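Local coordinates for protein lombricine kinase (Urechis caupo, PDB 3JPZ) that catalyses the reversible transfer of a phosphoryl group between ATP and lombricine, as a member of the ATP:guanido phosphotransferase (phosphagen kinase) family, at residues Trp205-Asn208 with Glu209-Leu213; Ala235-Glu238 with Arg239-Arg242; Phe3-Ala7 with Lys8-Pro12; Glu28-Gln31 with Arg32-Lys36; Gln305-Thr309 with Gly310-Thr314. One frame throughout, in Å; residues are numbered along the deposited sequence.

Contact 1 (Trp205-Asn208 with Glu209-Leu213); sequences WHNN and EKTFL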
# COMPACT_ATOMS: atom_id res chain seq x y z
N TRP A 205 1.04 -22.29 11.80
CA TRP A 205 1.13 -23.68 12.20
C TRP A 205 2.04 -23.75 13.41
O TRP A 205 2.94 -22.93 13.56
CB TRP A 205 1.72 -24.52 11.07
CG TRP A 205 1.82 -25.99 11.37
CD1 TRP A 205 0.93 -26.96 11.01
CD2 TRP A 205 2.89 -26.66 12.06
NE1 TRP A 205 1.37 -28.19 11.44
CE2 TRP A 205 2.57 -28.03 12.08
CE3 TRP A 205 4.08 -26.23 12.65
CZ2 TRP A 205 3.39 -28.97 12.69
CZ3 TRP A 205 4.89 -27.17 13.25
CH2 TRP A 205 4.54 -28.53 13.27
N HIS A 206 1.79 -24.71 14.29
CA HIS A 206 2.75 -25.02 15.34
C HIS A 206 2.49 -26.40 15.89
O HIS A 206 1.39 -26.94 15.75
CB HIS A 206 2.72 -23.96 16.45
CG HIS A 206 1.47 -23.98 17.28
ND1 HIS A 206 1.29 -24.85 18.34
CD2 HIS A 206 0.35 -23.23 17.22
CE1 HIS A 206 0.11 -24.63 18.89
NE2 HIS A 206 -0.48 -23.65 18.23
N ASN A 207 3.51 -26.97 16.51
CA ASN A 207 3.39 -28.27 17.14
C ASN A 207 2.67 -28.15 18.47
O ASN A 207 2.45 -27.05 18.98
CB ASN A 207 4.76 -28.91 17.34
CG ASN A 207 5.67 -28.08 18.23
OD1 ASN A 207 5.27 -27.07 18.79
ND2 ASN A 207 6.92 -28.52 18.35
N ASN A 208 2.31 -29.29 19.04
CA ASN A 208 1.54 -29.34 20.28
C ASN A 208 2.28 -28.75 21.48
O ASN A 208 1.66 -28.15 22.35
CB ASN A 208 1.14 -30.78 20.56
CG ASN A 208 0.28 -31.36 19.45
OD1 ASN A 208 -0.23 -30.63 18.61
ND2 ASN A 208 0.13 -32.68 19.45
N GLU A 209 3.60 -28.92 21.52
CA GLU A 209 4.39 -28.44 22.64
C GLU A 209 4.56 -26.92 22.59
O GLU A 209 4.94 -26.30 23.59
CB GLU A 209 5.77 -29.11 22.68
CG GLU A 209 5.74 -30.56 23.17
CD GLU A 209 7.13 -31.13 23.40
OE1 GLU A 209 7.88 -30.56 24.22
OE2 GLU A 209 7.47 -32.15 22.77
N LYS A 210 4.29 -26.34 21.43
CA LYS A 210 4.44 -24.90 21.22
C LYS A 210 5.92 -24.51 21.31
O LYS A 210 6.29 -23.54 21.97
CB LYS A 210 3.62 -24.11 22.24
CG LYS A 210 2.12 -24.43 22.19
CD LYS A 210 1.31 -23.42 22.98
CE LYS A 210 -0.18 -23.71 22.88
NZ LYS A 210 -0.93 -23.11 24.02
N THR A 211 6.75 -25.29 20.63
CA THR A 211 8.18 -25.05 20.57
C THR A 211 8.65 -24.93 19.12
O THR A 211 9.81 -24.66 18.86
CB THR A 211 8.96 -26.20 21.20
OG1 THR A 211 8.51 -27.44 20.63
CG2 THR A 211 8.74 -26.24 22.71
N PHE A 212 7.73 -25.16 18.19
CA PHE A 212 8.03 -25.03 16.77
C PHE A 212 6.86 -24.35 16.10
O PHE A 212 5.74 -24.87 16.09
CB PHE A 212 8.28 -26.41 16.14
CG PHE A 212 9.12 -26.36 14.90
CD1 PHE A 212 10.40 -25.84 14.93
CD2 PHE A 212 8.62 -26.83 13.69
CE1 PHE A 212 11.17 -25.80 13.78
CE2 PHE A 212 9.38 -26.79 12.55
CZ PHE A 212 10.65 -26.28 12.59
N LEU A 213 7.12 -23.18 15.53
CA LEU A 213 6.08 -22.30 15.03
C LEU A 213 6.35 -21.97 13.57
O LEU A 213 7.47 -21.71 13.17
CB LEU A 213 6.05 -21.01 15.86
CG LEU A 213 5.27 -19.84 15.27
CD1 LEU A 213 3.76 -20.10 15.29
CD2 LEU A 213 5.63 -18.57 16.05

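Contact 2 (Ala235-Glu238 with Arg239-Arg242); sequences AVFE and RFGR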
# COMPACT_ATOMS: atom_id res chain seq x y z
N ALA A 235 19.14 -27.36 22.32
CA ALA A 235 17.92 -28.11 22.09
C ALA A 235 17.05 -27.36 21.08
O ALA A 235 16.42 -27.97 20.23
CB ALA A 235 17.17 -28.31 23.40
N VAL A 236 17.04 -26.04 21.18
CA VAL A 236 16.24 -25.20 20.29
C VAL A 236 16.74 -25.29 18.86
O VAL A 236 15.95 -25.31 17.91
CB VAL A 236 16.28 -23.72 20.72
CG1 VAL A 236 15.62 -22.85 19.66
CG2 VAL A 236 15.59 -23.55 22.05
N PHE A 237 18.05 -25.34 18.71
CA PHE A 237 18.68 -25.44 17.41
C PHE A 237 18.45 -26.85 16.85
O PHE A 237 18.27 -27.03 15.65
CB PHE A 237 20.18 -25.15 17.52
CG PHE A 237 20.90 -25.08 16.20
CD1 PHE A 237 20.42 -24.29 15.17
CD2 PHE A 237 22.07 -25.78 16.00
CE1 PHE A 237 21.09 -24.21 13.96
CE2 PHE A 237 22.75 -25.72 14.80
CZ PHE A 237 22.26 -24.93 13.78
N GLU A 238 18.47 -27.84 17.74
CA GLU A 238 18.34 -29.24 17.33
C GLU A 238 16.99 -29.47 16.68
O GLU A 238 16.88 -30.14 15.66
CB GLU A 238 18.48 -30.18 18.53
CG GLU A 238 18.55 -31.67 18.15
CD GLU A 238 17.20 -32.28 17.78
OE1 GLU A 238 16.14 -31.81 18.28
OE2 GLU A 238 17.19 -33.25 16.99
N ARG A 239 15.96 -28.91 17.30
CA ARG A 239 14.60 -29.01 16.79
C ARG A 239 14.49 -28.17 15.53
O ARG A 239 13.88 -28.56 14.56
CB ARG A 239 13.61 -28.52 17.85
CG ARG A 239 12.19 -28.28 17.36
CD ARG A 239 11.23 -28.06 18.52
NE ARG A 239 11.12 -29.26 19.36
CZ ARG A 239 11.64 -29.38 20.57
NH1 ARG A 239 12.31 -28.37 21.12
NH2 ARG A 239 11.48 -30.51 21.24
N PHE A 240 15.12 -27.00 15.57
CA PHE A 240 15.15 -26.09 14.44
C PHE A 240 15.59 -26.80 13.15
O PHE A 240 14.88 -26.80 12.15
CB PHE A 240 16.11 -24.96 14.80
CG PHE A 240 16.26 -23.91 13.75
CD1 PHE A 240 15.33 -22.89 13.63
CD2 PHE A 240 17.38 -23.91 12.92
CE1 PHE A 240 15.49 -21.90 12.67
CE2 PHE A 240 17.54 -22.93 11.97
CZ PHE A 240 16.59 -21.92 11.84
N GLY A 241 16.78 -27.40 13.19
CA GLY A 241 17.33 -28.06 12.02
C GLY A 241 16.60 -29.35 11.69
O GLY A 241 16.43 -29.69 10.53
N ARG A 242 16.17 -30.06 12.72
CA ARG A 242 15.40 -31.28 12.53
C ARG A 242 14.10 -30.96 11.79
O ARG A 242 13.72 -31.65 10.86
CB ARG A 242 15.11 -31.94 13.87
CG ARG A 242 14.22 -33.17 13.78
CD ARG A 242 14.41 -34.08 14.99
NE ARG A 242 14.25 -33.36 16.25
CZ ARG A 242 13.07 -33.03 16.78
NH1 ARG A 242 11.96 -33.35 16.14
NH2 ARG A 242 13.02 -32.38 17.93

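Contact 3 (Phe3-Ala7 with Lys8-Pro12); sequences FQNDA and KANFP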
# COMPACT_ATOMS: atom_id res chain seq x y z
N PHE A 3 6.34 11.38 -26.18
CA PHE A 3 6.54 10.66 -24.92
C PHE A 3 7.20 9.31 -25.14
O PHE A 3 6.69 8.47 -25.88
CB PHE A 3 5.21 10.46 -24.20
CG PHE A 3 5.32 9.59 -22.97
CD1 PHE A 3 4.65 8.39 -22.89
CD2 PHE A 3 6.10 9.99 -21.89
CE1 PHE A 3 4.74 7.60 -21.77
CE2 PHE A 3 6.20 9.20 -20.76
CZ PHE A 3 5.52 8.00 -20.70
N GLN A 4 8.33 9.10 -24.48
CA GLN A 4 8.96 7.79 -24.43
C GLN A 4 8.95 7.28 -22.99
O GLN A 4 9.43 7.96 -22.09
CB GLN A 4 10.39 7.85 -24.96
CG GLN A 4 10.46 7.82 -26.47
CD GLN A 4 11.80 8.26 -27.01
OE1 GLN A 4 11.87 9.03 -27.97
NE2 GLN A 4 12.88 7.78 -26.39
N ASN A 5 8.39 6.09 -22.79
CA ASN A 5 8.30 5.51 -21.46
C ASN A 5 9.55 4.70 -21.16
O ASN A 5 9.48 3.50 -20.88
CB ASN A 5 7.05 4.64 -21.35
CG ASN A 5 6.62 4.44 -19.92
OD1 ASN A 5 7.09 5.14 -19.03
ND2 ASN A 5 5.72 3.49 -19.70
N ASP A 6 10.69 5.37 -21.19
CA ASP A 6 11.98 4.72 -21.16
C ASP A 6 12.70 4.98 -19.84
O ASP A 6 12.14 5.58 -18.92
CB ASP A 6 12.82 5.20 -22.34
CG ASP A 6 13.11 6.69 -22.28
OD1 ASP A 6 12.59 7.36 -21.37
OD2 ASP A 6 13.87 7.19 -23.13
N ALA A 7 13.94 4.53 -19.73
CA ALA A 7 14.68 4.67 -18.49
C ALA A 7 14.77 6.13 -18.03
O ALA A 7 14.67 6.42 -16.84
CB ALA A 7 16.08 4.06 -18.63
N LYS A 8 14.95 7.05 -18.97
CA LYS A 8 15.08 8.47 -18.65
C LYS A 8 13.80 9.00 -18.00
O LYS A 8 13.84 9.68 -16.98
CB LYS A 8 15.38 9.28 -19.91
CG LYS A 8 15.71 10.75 -19.66
CD LYS A 8 15.86 11.51 -20.97
CE LYS A 8 16.05 13.00 -20.75
NZ LYS A 8 16.34 13.73 -22.02
N ALA A 9 12.67 8.67 -18.62
CA ALA A 9 11.38 9.13 -18.15
C ALA A 9 11.07 8.55 -16.76
O ALA A 9 10.29 9.12 -15.99
CB ALA A 9 10.29 8.72 -19.14
N ASN A 10 11.69 7.42 -16.45
CA ASN A 10 11.28 6.61 -15.31
C ASN A 10 12.23 6.62 -14.12
O ASN A 10 11.90 6.08 -13.07
CB ASN A 10 11.07 5.18 -15.76
CG ASN A 10 9.72 4.98 -16.43
OD1 ASN A 10 8.68 5.09 -15.78
ND2 ASN A 10 9.73 4.69 -17.72
N PHE A 11 13.39 7.24 -14.28
CA PHE A 11 14.40 7.18 -13.25
C PHE A 11 13.89 7.83 -11.98
O PHE A 11 13.43 8.96 -12.01
CB PHE A 11 15.68 7.87 -13.73
CG PHE A 11 16.83 7.75 -12.78
CD1 PHE A 11 17.38 6.51 -12.48
CD2 PHE A 11 17.38 8.88 -12.20
CE1 PHE A 11 18.45 6.40 -11.61
CE2 PHE A 11 18.45 8.78 -11.33
CZ PHE A 11 18.99 7.54 -11.04
N PRO A 12 13.94 7.11 -10.86
CA PRO A 12 13.50 7.70 -9.60
C PRO A 12 14.30 8.95 -9.26
O PRO A 12 15.44 9.06 -9.68
CB PRO A 12 13.80 6.60 -8.57
CG PRO A 12 13.74 5.33 -9.36
CD PRO A 12 14.25 5.68 -10.73
O HOH W 1 16.24 6.37 -21.57

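Contact 4 (Glu28-Gln31 with Arg32-Lys36); sequences EMYQ and RLFGK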
# COMPACT_ATOMS: atom_id res chain seq x y z
N GLU A 28 22.70 4.91 -15.04
CA GLU A 28 23.33 4.02 -16.00
C GLU A 28 22.96 2.58 -15.69
O GLU A 28 22.55 1.82 -16.58
CB GLU A 28 24.84 4.21 -15.97
CG GLU A 28 25.31 5.57 -16.51
CD GLU A 28 24.96 6.74 -15.60
OE1 GLU A 28 24.95 6.57 -14.36
OE2 GLU A 28 24.72 7.85 -16.14
N MET A 29 23.11 2.19 -14.43
CA MET A 29 22.64 0.90 -13.97
C MET A 29 21.14 0.79 -14.25
O MET A 29 20.68 -0.21 -14.79
CB MET A 29 22.90 0.76 -12.47
CG MET A 29 22.33 -0.51 -11.86
SD MET A 29 22.70 -0.64 -10.11
CE MET A 29 24.48 -0.46 -10.12
N TYR A 30 20.40 1.83 -13.88
CA TYR A 30 18.96 1.85 -14.09
C TYR A 30 18.64 1.56 -15.55
O TYR A 30 17.74 0.78 -15.85
CB TYR A 30 18.37 3.20 -13.70
CG TYR A 30 16.86 3.21 -13.74
CD1 TYR A 30 16.11 2.50 -12.81
CD2 TYR A 30 16.18 3.94 -14.71
CE1 TYR A 30 14.74 2.52 -12.84
CE2 TYR A 30 14.79 3.96 -14.74
CZ TYR A 30 14.08 3.25 -13.81
OH TYR A 30 12.70 3.25 -13.84
N GLN A 31 19.39 2.17 -16.45
CA GLN A 31 19.16 2.05 -17.88
C GLN A 31 19.44 0.61 -18.33
O GLN A 31 18.69 0.05 -19.13
CB GLN A 31 20.05 3.03 -18.63
CG GLN A 31 19.65 3.29 -20.08
CD GLN A 31 20.49 4.39 -20.71
OE1 GLN A 31 21.70 4.46 -20.50
NE2 GLN A 31 19.85 5.26 -21.48
N ARG A 32 20.50 0.03 -17.80
CA ARG A 32 20.86 -1.34 -18.12
C ARG A 32 19.77 -2.31 -17.72
O ARG A 32 19.46 -3.25 -18.44
CB ARG A 32 22.14 -1.73 -17.40
CG ARG A 32 23.41 -1.19 -18.01
CD ARG A 32 24.64 -1.90 -17.46
NE ARG A 32 24.95 -1.46 -16.11
CZ ARG A 32 25.61 -0.35 -15.81
NH1 ARG A 32 26.03 0.45 -16.77
NH2 ARG A 32 25.85 -0.04 -14.54
N LEU A 33 19.18 -2.05 -16.55
CA LEU A 33 18.23 -2.97 -15.94
C LEU A 33 16.81 -2.69 -16.41
O LEU A 33 15.93 -3.55 -16.31
CB LEU A 33 18.32 -2.86 -14.42
CG LEU A 33 19.74 -3.12 -13.94
CD1 LEU A 33 19.92 -2.79 -12.46
CD2 LEU A 33 20.09 -4.57 -14.22
N PHE A 34 16.59 -1.49 -16.93
CA PHE A 34 15.28 -1.10 -17.43
C PHE A 34 14.97 -1.91 -18.69
O PHE A 34 15.79 -1.99 -19.59
CB PHE A 34 15.27 0.40 -17.75
CG PHE A 34 13.89 0.98 -17.88
CD1 PHE A 34 13.22 1.45 -16.77
CD2 PHE A 34 13.28 1.07 -19.12
CE1 PHE A 34 11.95 1.98 -16.89
CE2 PHE A 34 12.02 1.60 -19.24
CZ PHE A 34 11.35 2.06 -18.13
N GLY A 35 13.80 -2.53 -18.72
CA GLY A 35 13.44 -3.36 -19.86
C GLY A 35 13.77 -4.83 -19.64
O GLY A 35 13.36 -5.69 -20.42
N LYS A 36 14.51 -5.12 -18.58
CA LYS A 36 14.75 -6.50 -18.19
C LYS A 36 13.57 -7.02 -17.38
O LYS A 36 12.87 -6.27 -16.70
CB LYS A 36 16.04 -6.62 -17.36
CG LYS A 36 17.26 -6.00 -18.00
CD LYS A 36 18.54 -6.53 -17.38
CE LYS A 36 18.82 -7.95 -17.83
NZ LYS A 36 19.91 -8.60 -17.05

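Contact 5 (Gln305-Thr309 with Gly310-Thr314); sequences QKRGT and GGEHT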
# COMPACT_ATOMS: atom_id res chain seq x y z
N GLN A 305 22.75 -7.89 18.65
CA GLN A 305 21.76 -6.84 18.72
C GLN A 305 20.87 -7.02 19.94
O GLN A 305 20.70 -8.13 20.45
CB GLN A 305 20.90 -6.83 17.47
CG GLN A 305 21.63 -6.41 16.22
CD GLN A 305 20.69 -6.20 15.07
OE1 GLN A 305 20.15 -7.15 14.51
NE2 GLN A 305 20.46 -4.94 14.73
N LYS A 306 20.31 -5.91 20.39
CA LYS A 306 19.64 -5.85 21.66
C LYS A 306 18.37 -5.03 21.54
O LYS A 306 18.34 -3.99 20.87
CB LYS A 306 20.58 -5.20 22.68
CG LYS A 306 19.91 -4.68 23.92
CD LYS A 306 20.94 -4.14 24.93
CE LYS A 306 21.71 -2.98 24.35
NZ LYS A 306 20.88 -1.77 24.18
N ARG A 307 17.32 -5.51 22.20
CA ARG A 307 16.07 -4.78 22.29
C ARG A 307 15.34 -5.29 23.52
O ARG A 307 15.83 -6.20 24.21
CB ARG A 307 15.23 -4.94 21.02
CG ARG A 307 14.74 -6.35 20.74
CD ARG A 307 14.14 -6.44 19.37
NE ARG A 307 13.44 -7.70 19.13
CZ ARG A 307 13.03 -8.11 17.93
NH1 ARG A 307 13.25 -7.37 16.86
NH2 ARG A 307 12.39 -9.27 17.80
N GLY A 308 14.19 -4.71 23.81
CA GLY A 308 13.39 -5.14 24.93
C GLY A 308 12.74 -6.47 24.59
O GLY A 308 12.93 -7.00 23.49
N THR A 309 11.95 -6.99 25.52
CA THR A 309 11.38 -8.32 25.37
C THR A 309 10.19 -8.37 24.43
O THR A 309 9.79 -9.45 24.00
CB THR A 309 10.93 -8.88 26.72
OG1 THR A 309 10.31 -7.85 27.48
CG2 THR A 309 12.11 -9.45 27.48
N GLY A 310 9.63 -7.21 24.09
CA GLY A 310 8.39 -7.16 23.33
C GLY A 310 8.52 -6.79 21.87
O GLY A 310 7.52 -6.52 21.20
N GLY A 311 9.75 -6.77 21.36
CA GLY A 311 10.00 -6.35 19.99
C GLY A 311 10.77 -5.05 20.02
O GLY A 311 11.23 -4.64 21.08
N GLU A 312 10.91 -4.40 18.87
CA GLU A 312 11.60 -3.11 18.81
C GLU A 312 10.88 -2.08 19.66
O GLU A 312 9.65 -2.11 19.79
CB GLU A 312 11.70 -2.60 17.38
CG GLU A 312 12.43 -3.52 16.42
CD GLU A 312 13.83 -3.86 16.90
OE1 GLU A 312 14.40 -3.11 17.72
OE2 GLU A 312 14.36 -4.89 16.44
N HIS A 313 11.65 -1.16 20.24
CA HIS A 313 11.09 -0.02 20.96
C HIS A 313 10.19 -0.45 22.10
O HIS A 313 9.15 0.14 22.33
CB HIS A 313 10.31 0.87 19.99
CG HIS A 313 11.13 1.36 18.84
ND1 HIS A 313 10.91 0.95 17.54
CD2 HIS A 313 12.19 2.21 18.79
CE1 HIS A 313 11.78 1.53 16.74
NE2 HIS A 313 12.57 2.30 17.47
N THR A 314 10.61 -1.49 22.81
CA THR A 314 9.90 -1.94 24.00
C THR A 314 10.87 -2.01 25.17
O THR A 314 12.09 -2.11 24.99
CB THR A 314 9.28 -3.33 23.81
OG1 THR A 314 10.31 -4.28 23.54
CG2 THR A 314 8.26 -3.31 22.68
O HOH W 2 12.00 -8.64 21.68
O HOH W 3 13.62 -2.11 22.61

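Contact 1 (Trp205-Asn208 with Glu209-Leu213)
W205 and F212 meet at the edge of the phenyl ring: CZ3 of the indole lies near the plane of that ring, 3.8 Å from F212 CD2. One face of the indole carries the backbone N of N207, set toward the rim. The imidazole of H206 is met obliquely by the aliphatic part of K210, whose CG comes 3.9 Å from H206 CE1; these two side chains run side by side. The amide of N207, another flat group, is turned 56° from the F212 ring.

With its CG between the backbone N and the carbonyl carbon (chi1 61°), N207 folds its amide into the loop that joins strands 203-207 and 212-216, a beta hairpin of the catalytic domain's antiparallel sheet. Asparagine suits this place because it offers both an acceptor and a donor. N207 OD1 takes the N-H of T211 at 3.0 Å, in the carbonyl plane and on a lone pair, while F212 N reaches the same oxygen from above that plane at 3.2 Å. ND2 of N207 donates to T211 OG1 (3.0 Å) and also to the carbonyl of D155.

The reversal itself is a type I turn from N207 to K210, where K210 N meets N207 O at 3.1 Å. From the opposite face of that carbonyl, H206 ND1 donates to N207 O at 2.6 Å. Beyond the turn, N207 N bonds F212 O, and H206 faces L213 as a non-hydrogen-bonded pair. K210 sends its ammonium to a salt bridge with D177.

Contact 2 (Ala235-Glu238 with Arg239-Arg242)
R242 lies one helical turn beyond E238 and reaches back to it with CB, CD, NE and NH2. Its CB sits 3.1 Å from E238 O, the carbonyl that also takes the N-H of R242. CD then passes E238 OE2 at 3.5 Å. A bend at chi3 (53°) turns the guanidinium side-on to the carboxylate: NE lies 3.0 Å from E238 OE2, and NH2 is 3.2 Å from E238 OE1, an oxygen that NE shares. Both oxygens use their syn lone pairs, and the two groups are nearly coplanar. At the tip, NH1 turns to a second acid, D155.

This i to i+4 ion pair runs along helix 233-252, which packs against strands 113-122 and 222-229 of the catalytic domain's sheet. Long side chains suit it, since the glutamate bends at its own chi2 to present the carboxylate edge. Toward the sheet the same helix is aromatic. The planes of F237 and F240 are 22° from parallel, but the rings are so displaced, with centroids 6.0 Å from each other, that they hardly overlap; they touch where F237 CD1 comes 3.8 Å from F240 CD2. Both also pack on I118, and F237 reaches helix 333-355. G241, buried and without a side chain, gives its N-H to F237 O at 2.9 Å in a nearly straight bond, while V236 O accepts both F240 N and the hydroxyl of S226.

Contact 3 (Phe3-Ala7 with Lys8-Pro12)
The backbone makes an inverse gamma turn centred on N5 and then enters the short helix 7-10, which brings the CA of D6 to 5.4 Å from the CA of A9. D6 is the N-cap of that helix. Its CG lies between the backbone N and the carbonyl carbon (chi1 63°), a torsion that folds the carboxylate back over the first turn. There OD1 accepts the N-H of A9 at 3.0 Å in a fairly straight bond (164°), the N-H pointing almost straight at the oxygen from beyond the C-O bond. Aspartate suits the position, being short enough to reach back and probably favoured by the positive end of the helix. A water that accepts from K8 N also gives a weak bond to D6 OD2.

At the far end of the same turn, the side chain of N10 ties the helix to the residues before it. Its ND2 donates to D6 O at 2.8 Å and to N5 OD1 at 3.0 Å, approaching both oxygens from above their carbonyl planes, and the amides of N5 and N10 are 45° apart. N10 N reaches A7 O at 3.2 Å and makes a weak bond to D6 O.

The two asparagines serve the dimer as well: N5 OD1 bonds T134 OG1 of the second subunit, and N10 OD1 accepts from G136 N of that subunit. R139 of the second subunit reaches A9 O and F11 O. A9 is small enough to sit inside the bend, its CB 3.2 Å from Q4 O and 4.4 Å from F3 CE2.

Contact 4 (Glu28-Gln31 with Arg32-Lys36)
R32 folds back over the turn of helix before it. Its backbone N bonds E28 O at 3.0 Å, and a bend at chi3 (-75°) lays one face of the guanidinium over E28 O and M29 CA, with NH2 3.4 Å from M29 CA. A long chain suits this exposed place because it can lie along the backbone and still direct NE to a salt bridge with E74 of helix 73-83.

L33 follows on the inner side. Its N-H bonds M29 O, and its CD1 meets M29 CG at 3.4 Å, closer than usual for two carbons; both side chains run side by side and pack on L75.

At F34 the chain leaves the helix, and its N-H makes weak bonds, to Y30 O at 2.8 Å and to Q31 O. The phenyl ring lies alongside that of Y30, the planes 50° apart, with Y30 OH at the phenyl edge, 3.4 Å from F34 CE1. That hydroxyl bonds D45.

A type II turn from L33 to K36 then reverses the chain. G35 takes a positive phi (95°) at which a side chain would strike the preceding carbonyl, and K36 N closes the turn on L33 O at 3.1 Å.

As the helical bonds weaken at this end, the aromatic pair and the turn take over, while the charge of R32, met by that of E74, ties this helix to helix 73-83.

Contact 5 (Gln305-Thr309 with Gly310-Thr314)
A single water is gripped by R307, G308 and G311: it accepts from R307 NE at 3.1 Å and from G311 N at 2.9 Å, and donates to G308 O at 2.6 Å, so it ties the end of the strand to the loop that follows. From the same arginine, NH1 makes a direct bond, a salt bridge to E312 OE2 at 2.7 Å. The carboxylate oxygen lies in the guanidinium plane, yet the nitrogen meets it from 49° out of the carboxylate plane; the two groups are turned 79° against each other. R307 gets there with its chain extended from CG to NE, one face of the guanidinium over G311 CA.

R307 lies on strand 304-307, an outermost strand of the catalytic domain's sheet; the glycine-rich loop follows it, and G308 to G311 make a type I turn. In an ADP-bound form of this protein, R307, T309, G310 and E312 contact the nucleotide, which is absent from this chain. R307 stands close to R279, consistent with a pocket that binds the phosphates of the nucleotide.

Two of the glycines have evident reasons. G308 CA comes 3.3 Å from T314 O, where a side chain would collide with that oxygen, and G311 has a backbone conformation open mainly to glycine. T314 suits its place through its hydroxyl: OG1 donates to G311 O at 2.7 Å and accepts from G310 N. A second water takes G308 N at 2.9 Å and T314 N at 3.1 Å.

Along the chain the order is contact 3, contact 4, contact 1, contact 2 and contact 5. Contacts 3 and 4, with centres 11 Å apart, touch near the N-terminus, where N10 O lies 3.0 Å from Y30 OH, probably hydrogen-bonded; contact 3 reaches the second subunit broadly, contact 4 through Y30. Contacts 1 and 2 lie 43 to 50 Å away between centres on the opposite side of the chain's centre; they pack together, hairpin 203-216 on helix 233-252, with centres 13 Å apart. Contact 5 shares the large antiparallel sheet with contact 1 at about 23 Å between centres. Within this chain, contacts 3 and 4 keep about 25 Å or more, nearest atoms, from contact 5's nucleotide loop.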